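PDB 3MYR: nickel-dependent hydrogenase large subunit from Allochromatium vinosum, which catalyses the oxidation of molecular hydrogen, passing its electrons to an acceptor, at a nickel-iron centre in the large subunit of a heterodimer. Local coordinates for residues L80-P85 / T462-L467; H68-V73 / P215-G220. All coordinates share one frame; numbering follows the deposited sequence.

Contact 1 of 2, residues L80-P85 / T462-L467; sequences LRIELP and TFNETL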
loop_
_atom_site.group_PDB
_atom_site.type_symbol
_atom_site.label_atom_id
_atom_site.label_comp_id
_atom_site.label_asym_id
_atom_site.label_seq_id
_atom_site.Cartn_x
_atom_site.Cartn_y
_atom_site.Cartn_z
ATOM N N LEU B 80 8.376 -1.896 25.795
ATOM C CA LEU B 80 8.232 -1.025 26.959
ATOM C C LEU B 80 7.151 -1.547 27.894
ATOM O O LEU B 80 7.011 -1.057 29.046
ATOM C CB LEU B 80 7.817 0.335 26.474
ATOM C CG LEU B 80 8.940 1.340 26.256
ATOM C CD1 LEU B 80 10.443 0.930 26.387
ATOM C CD2 LEU B 80 8.659 2.555 25.440
ATOM N N ARG B 81 6.416 -2.551 27.411
ATOM C CA ARG B 81 5.226 -3.169 28.102
ATOM C C ARG B 81 4.171 -2.156 28.391
ATOM O O ARG B 81 3.741 -2.002 29.525
ATOM C CB ARG B 81 5.598 -3.907 29.420
ATOM C CG ARG B 81 7.022 -4.419 29.335
ATOM C CD ARG B 81 7.161 -5.887 29.163
ATOM N NE ARG B 81 7.801 -6.400 30.388
ATOM C CZ ARG B 81 7.163 -6.904 31.468
ATOM N NH1 ARG B 81 7.877 -7.348 32.524
ATOM N NH2 ARG B 81 5.821 -6.999 31.509
ATOM N N ILE B 82 3.767 -1.409 27.383
ATOM C CA ILE B 82 2.674 -0.508 27.615
ATOM C C ILE B 82 1.406 -1.291 27.260
ATOM O O ILE B 82 1.324 -1.835 26.176
ATOM C CB ILE B 82 2.848 0.659 26.679
ATOM C CG1 ILE B 82 4.150 1.352 27.030
ATOM C CG2 ILE B 82 1.622 1.572 26.706
ATOM C CD1 ILE B 82 4.611 2.414 25.961
ATOM N N GLU B 83 0.404 -1.309 28.131
ATOM C CA GLU B 83 -0.946 -1.831 27.759
ATOM C C GLU B 83 -1.826 -0.711 27.223
ATOM O O GLU B 83 -1.870 0.375 27.804
ATOM C CB GLU B 83 -1.688 -2.368 29.019
ATOM C CG GLU B 83 -1.130 -3.637 29.632
ATOM C CD GLU B 83 -1.818 -4.900 29.095
ATOM O OE1 GLU B 83 -3.084 -4.896 28.870
ATOM O OE2 GLU B 83 -1.073 -5.898 28.909
ATOM N N LEU B 84 -2.584 -0.976 26.174
ATOM C CA LEU B 84 -3.492 0.029 25.631
ATOM C C LEU B 84 -4.767 0.080 26.445
ATOM O O LEU B 84 -5.282 -0.968 26.808
ATOM C CB LEU B 84 -3.938 -0.360 24.225
ATOM C CG LEU B 84 -3.012 -0.267 23.041
ATOM C CD1 LEU B 84 -3.873 -0.320 21.749
ATOM C CD2 LEU B 84 -2.192 0.985 23.106
ATOM N N PRO B 85 -5.417 1.251 26.483
ATOM C CA PRO B 85 -6.825 1.277 26.920
ATOM C C PRO B 85 -7.741 0.597 25.911
ATOM O O PRO B 85 -7.480 0.604 24.682
ATOM C CB PRO B 85 -7.170 2.780 26.966
ATOM C CG PRO B 85 -5.861 3.529 26.727
ATOM C CD PRO B 85 -4.925 2.563 26.031
ATOM N N THR B 462 -8.334 7.045 25.860
ATOM C CA THR B 462 -7.823 6.612 24.553
ATOM C C THR B 462 -6.288 6.557 24.535
ATOM O O THR B 462 -5.683 6.111 23.543
ATOM C CB THR B 462 -8.298 7.588 23.401
ATOM O OG1 THR B 462 -8.136 8.943 23.852
ATOM C CG2 THR B 462 -9.781 7.367 23.012
ATOM N N PHE B 463 -5.635 6.915 25.645
ATOM C CA PHE B 463 -4.168 6.996 25.630
ATOM C C PHE B 463 -3.577 6.732 26.986
ATOM O O PHE B 463 -3.953 7.381 27.981
ATOM C CB PHE B 463 -3.754 8.394 25.117
ATOM C CG PHE B 463 -2.271 8.639 25.135
ATOM C CD1 PHE B 463 -1.703 9.500 26.078
ATOM C CD2 PHE B 463 -1.444 8.053 24.189
ATOM C CE1 PHE B 463 -0.279 9.777 26.046
ATOM C CE2 PHE B 463 -0.019 8.260 24.197
ATOM C CZ PHE B 463 0.541 9.130 25.134
ATOM N N ASN B 464 -2.644 5.787 27.041
ATOM C CA ASN B 464 -1.967 5.438 28.280
ATOM C C ASN B 464 -0.688 6.318 28.256
ATOM O O ASN B 464 0.218 6.093 27.427
ATOM C CB ASN B 464 -1.607 3.943 28.209
ATOM C CG ASN B 464 -0.793 3.455 29.423
ATOM O OD1 ASN B 464 -0.522 2.231 29.604
ATOM N ND2 ASN B 464 -0.307 4.376 30.162
ATOM N N GLU B 465 -0.665 7.388 29.058
ATOM C CA GLU B 465 0.478 8.294 29.084
ATOM C C GLU B 465 1.663 7.832 29.946
ATOM O O GLU B 465 2.713 8.503 29.996
ATOM C CB GLU B 465 0.060 9.706 29.544
ATOM C CG GLU B 465 -0.343 9.870 31.101
ATOM C CD GLU B 465 -1.730 9.176 31.565
ATOM O OE1 GLU B 465 -2.431 8.374 30.840
ATOM O OE2 GLU B 465 -2.126 9.437 32.745
ATOM N N THR B 466 1.498 6.736 30.672
ATOM C CA THR B 466 2.399 6.527 31.822
ATOM C C THR B 466 3.905 6.384 31.391
ATOM O O THR B 466 4.819 6.912 32.052
ATOM C CB THR B 466 1.862 5.448 32.882
ATOM O OG1 THR B 466 2.747 4.340 32.943
ATOM C CG2 THR B 466 0.415 4.964 32.699
ATOM N N LEU B 467 4.160 5.777 30.228
ATOM C CA LEU B 467 5.545 5.605 29.764
ATOM C C LEU B 467 5.843 6.483 28.521
ATOM O O LEU B 467 6.744 6.184 27.726
ATOM C CB LEU B 467 5.901 4.126 29.480
ATOM C CG LEU B 467 5.862 3.203 30.728
ATOM C CD1 LEU B 467 6.158 1.768 30.423
ATOM C CD2 LEU B 467 6.713 3.679 31.931
#
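The carbonyl oxygen of L80 meets the side chain of L467, with L80 O 3.3 Å from L467 CD1. L80 ends helix 67-80. R81 then leaves the helical range with a positive phi of 58°, and the chain runs on as a loop. I82 turns toward 462-467. Its CG1 branch lies anti to the carbonyl carbon (chi1 -62°), which sets it alongside L467. The two side chains slide past each other in opposite directions, with I82 CG1 4.0 Å from L467 CD1. The other branch, CG2, sits beside the side chain of N464, 4.1 Å from N464 CG. E83 contributes its backbone: E83 O is 3.6 Å from N464 CB. P85 closes the row. Its ring tip rests on the peptide backbone of 462-464, with P85 CG 3.6 Å from F463 N and 3.8 Å from T462 C. P85 is also the N-cap residue of helix 86-112. The segments run nearly opposite ways, 158° apart end to end. Behind the contact, F463 meets F203 of the small subunit edge-to-face, and T462 N is hydrogen-bonded to D204 of that subunit. The contact thus joins the loop between helices 67-80 and 86-112 to a loop at the subunit interface. P85, I82 and L467 give apolar packing against backbone and one another, beside the polar side chain of N464, with no charged pair between the segments.

Contact 2 of 2, residues H68-V73 / P215-G220; sequences HGIASV and PNFVVG. With NFV (Ni-Fe oxidized active center), chain N.
The ring of F217 lies against G69 of helix 67-80, and this is the tight part of the contact. G69 C sits over one face of the ring, and G69 CA is 4.0 Å from F217 CD2. A side chain at G69 would run into the ring, since a CB there would come within 2.6 Å of F217 CD2. I70 reaches the ring obliquely, with I70 CG1 3.7 Å from F217 CE1. One turn on, packing is equally close: V73 CG1 lies between the CB of F217 and the V218-V219 peptide. V73 CG1 is anti to the carbonyl carbon (chi1 -68°), 3.6 Å from V218 C and 4.0 Å from V219 CG2. The helix follows the Cys-x-x-Cys motif of C61 and C64, whose cysteines line the nickel-iron pocket, as in other large subunits of this family. F217 therefore packs on the first turns of an active-site helix. The loose side lies at P215 and N216, and at H68, A71 and S72, which do not touch across the segments. It is buried too: S72 packs on helix 53-58, A71 on strand 488-497, and N216 on P240 of the small subunit. H68 turns away from 215-220 toward the metal centre, where H68 NE2 lies 3.4 Å from O1 of the bound group. H68 ND1 is hydrogen-bonded to H492 NE2. Were H68 an alanine, H492 would probably lose this partner and a gap would be likely to open beside O1. The two imidazole rings also meet, with planes at about 20°.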
loop_
_atom_site.group_PDB
_atom_site.type_symbol
_atom_site.label_atom_id
_atom_site.label_comp_id
_atom_site.label_asym_id
_atom_site.label_seq_id
_atom_site.Cartn_x
_atom_site.Cartn_y
_atom_site.Cartn_z
ATOM N N HIS B 68 2.162 -0.460 8.784
ATOM C CA HIS B 68 3.445 -0.279 9.441
ATOM C C HIS B 68 3.356 0.681 10.634
ATOM O O HIS B 68 4.206 0.604 11.483
ATOM C CB HIS B 68 4.511 0.202 8.438
ATOM C CG HIS B 68 4.828 -0.833 7.385
ATOM N ND1 HIS B 68 5.608 -1.928 7.634
ATOM C CD2 HIS B 68 4.466 -0.930 6.080
ATOM C CE1 HIS B 68 5.677 -2.693 6.547
ATOM N NE2 HIS B 68 5.000 -2.101 5.583
ATOM N N GLY B 69 2.444 1.678 10.607
ATOM C CA GLY B 69 2.201 2.487 11.773
ATOM C C GLY B 69 1.781 1.572 12.921
ATOM O O GLY B 69 2.274 1.690 14.022
ATOM N N ILE B 70 0.813 0.704 12.693
ATOM C CA ILE B 70 0.360 -0.199 13.725
ATOM C C ILE B 70 1.480 -1.142 14.238
ATOM O O ILE B 70 1.667 -1.285 15.446
ATOM C CB ILE B 70 -0.914 -0.982 13.229
ATOM C CG1 ILE B 70 -2.099 -0.023 13.448
ATOM C CG2 ILE B 70 -1.120 -2.267 14.112
ATOM C CD1 ILE B 70 -3.230 -0.452 12.824
ATOM N N ALA B 71 2.217 -1.781 13.328
ATOM C CA ALA B 71 3.284 -2.697 13.743
ATOM C C ALA B 71 4.356 -1.932 14.555
ATOM O O ALA B 71 4.877 -2.444 15.554
ATOM C CB ALA B 71 3.930 -3.330 12.502
ATOM N N SER B 72 4.643 -0.690 14.132
ATOM C CA SER B 72 5.627 0.128 14.805
ATOM C C SER B 72 5.238 0.491 16.223
ATOM O O SER B 72 6.027 0.299 17.149
ATOM C CB SER B 72 5.942 1.413 14.017
ATOM O OG SER B 72 7.002 2.090 14.644
ATOM N N VAL B 73 4.019 0.980 16.443
ATOM C CA VAL B 73 3.660 1.445 17.828
ATOM C C VAL B 73 3.527 0.161 18.668
ATOM O O VAL B 73 3.831 0.169 19.866
ATOM C CB VAL B 73 2.332 2.285 17.886
ATOM C CG1 VAL B 73 2.511 3.664 17.169
ATOM C CG2 VAL B 73 1.200 1.518 17.232
ATOM N N PRO B 215 -2.731 7.710 7.866
ATOM C CA PRO B 215 -3.265 8.281 9.103
ATOM C C PRO B 215 -2.219 8.337 10.243
ATOM O O PRO B 215 -1.140 7.677 10.182
ATOM C CB PRO B 215 -4.432 7.328 9.464
ATOM C CG PRO B 215 -4.000 6.009 8.840
ATOM C CD PRO B 215 -3.400 6.456 7.486
ATOM N N ASN B 216 -2.563 9.058 11.315
ATOM C CA ASN B 216 -1.647 9.176 12.490
ATOM C C ASN B 216 -1.876 8.120 13.569
ATOM O O ASN B 216 -3.012 7.667 13.775
ATOM C CB ASN B 216 -1.757 10.612 13.080
ATOM C CG ASN B 216 -1.358 11.666 12.022
ATOM O OD1 ASN B 216 -2.206 12.407 11.524
ATOM N ND2 ASN B 216 -0.121 11.602 11.573
ATOM N N PHE B 217 -0.804 7.804 14.291
ATOM C CA PHE B 217 -0.848 6.813 15.361
ATOM C C PHE B 217 -0.090 7.377 16.533
ATOM O O PHE B 217 0.570 8.360 16.390
ATOM C CB PHE B 217 -0.208 5.487 14.928
ATOM C CG PHE B 217 -0.946 4.837 13.831
ATOM C CD1 PHE B 217 -2.037 4.025 14.112
ATOM C CD2 PHE B 217 -0.666 5.197 12.496
ATOM C CE1 PHE B 217 -2.842 3.568 13.059
ATOM C CE2 PHE B 217 -1.387 4.693 11.437
ATOM C CZ PHE B 217 -2.492 3.877 11.701
ATOM N N VAL B 218 -0.298 6.851 17.736
ATOM C CA VAL B 218 0.658 7.164 18.796
ATOM C C VAL B 218 1.005 5.921 19.592
ATOM O O VAL B 218 0.147 5.028 19.814
ATOM C CB VAL B 218 0.172 8.190 19.856
ATOM C CG1 VAL B 218 0.323 9.497 19.369
ATOM C CG2 VAL B 218 -1.272 7.923 20.246
ATOM N N VAL B 219 2.219 5.935 20.142
ATOM C CA VAL B 219 2.615 4.851 21.004
ATOM C C VAL B 219 1.819 4.968 22.313
ATOM O O VAL B 219 1.908 5.998 22.985
ATOM C CB VAL B 219 4.107 4.997 21.390
ATOM C CG1 VAL B 219 4.407 3.977 22.584
ATOM C CG2 VAL B 219 4.945 4.725 20.162
ATOM N N GLY B 220 1.134 3.905 22.718
ATOM C CA GLY B 220 0.371 3.987 23.946
ATOM C C GLY B 220 -1.124 4.195 23.763
ATOM O O GLY B 220 -1.867 4.207 24.740
HETATM FE FE NFV N . 2.340 -4.178 2.846
HETATM NI NI NFV N . 2.546 -2.117 0.658
HETATM C C1 NFV N . 2.761 -4.530 4.322
HETATM O O1 NFV N . 3.045 -4.858 5.483
HETATM C C2 NFV N . 0.684 -5.074 3.149
HETATM N N2 NFV N . -0.343 -5.623 3.363
HETATM C C3 NFV N . 3.145 -5.731 2.144
HETATM N N3 NFV N . 3.670 -6.683 1.709
HETATM O O4 NFV N . 1.702 -3.763 1.012
#

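Contacts 1 and 2 use the two ends of helix 67-80. Contact 2 lies on its first turns, fully buried beside the metal pocket. Contact 1 lies at its last residue and the loop beyond, farther from the chain centre and partly open, away from the annotated sites. Their centres are about 13 Å apart. They touch directly: N464 N is 2.9 Å from G220 O, a probable hydrogen bond, and L84 CD2 packs on G220 C at 3.4 Å. Both set side chains against backbone. Contact 2 is purely apolar, with an aromatic ring at its middle. Contact 1 adds the polar amide of N464. In both, the second segment also borders the small subunit.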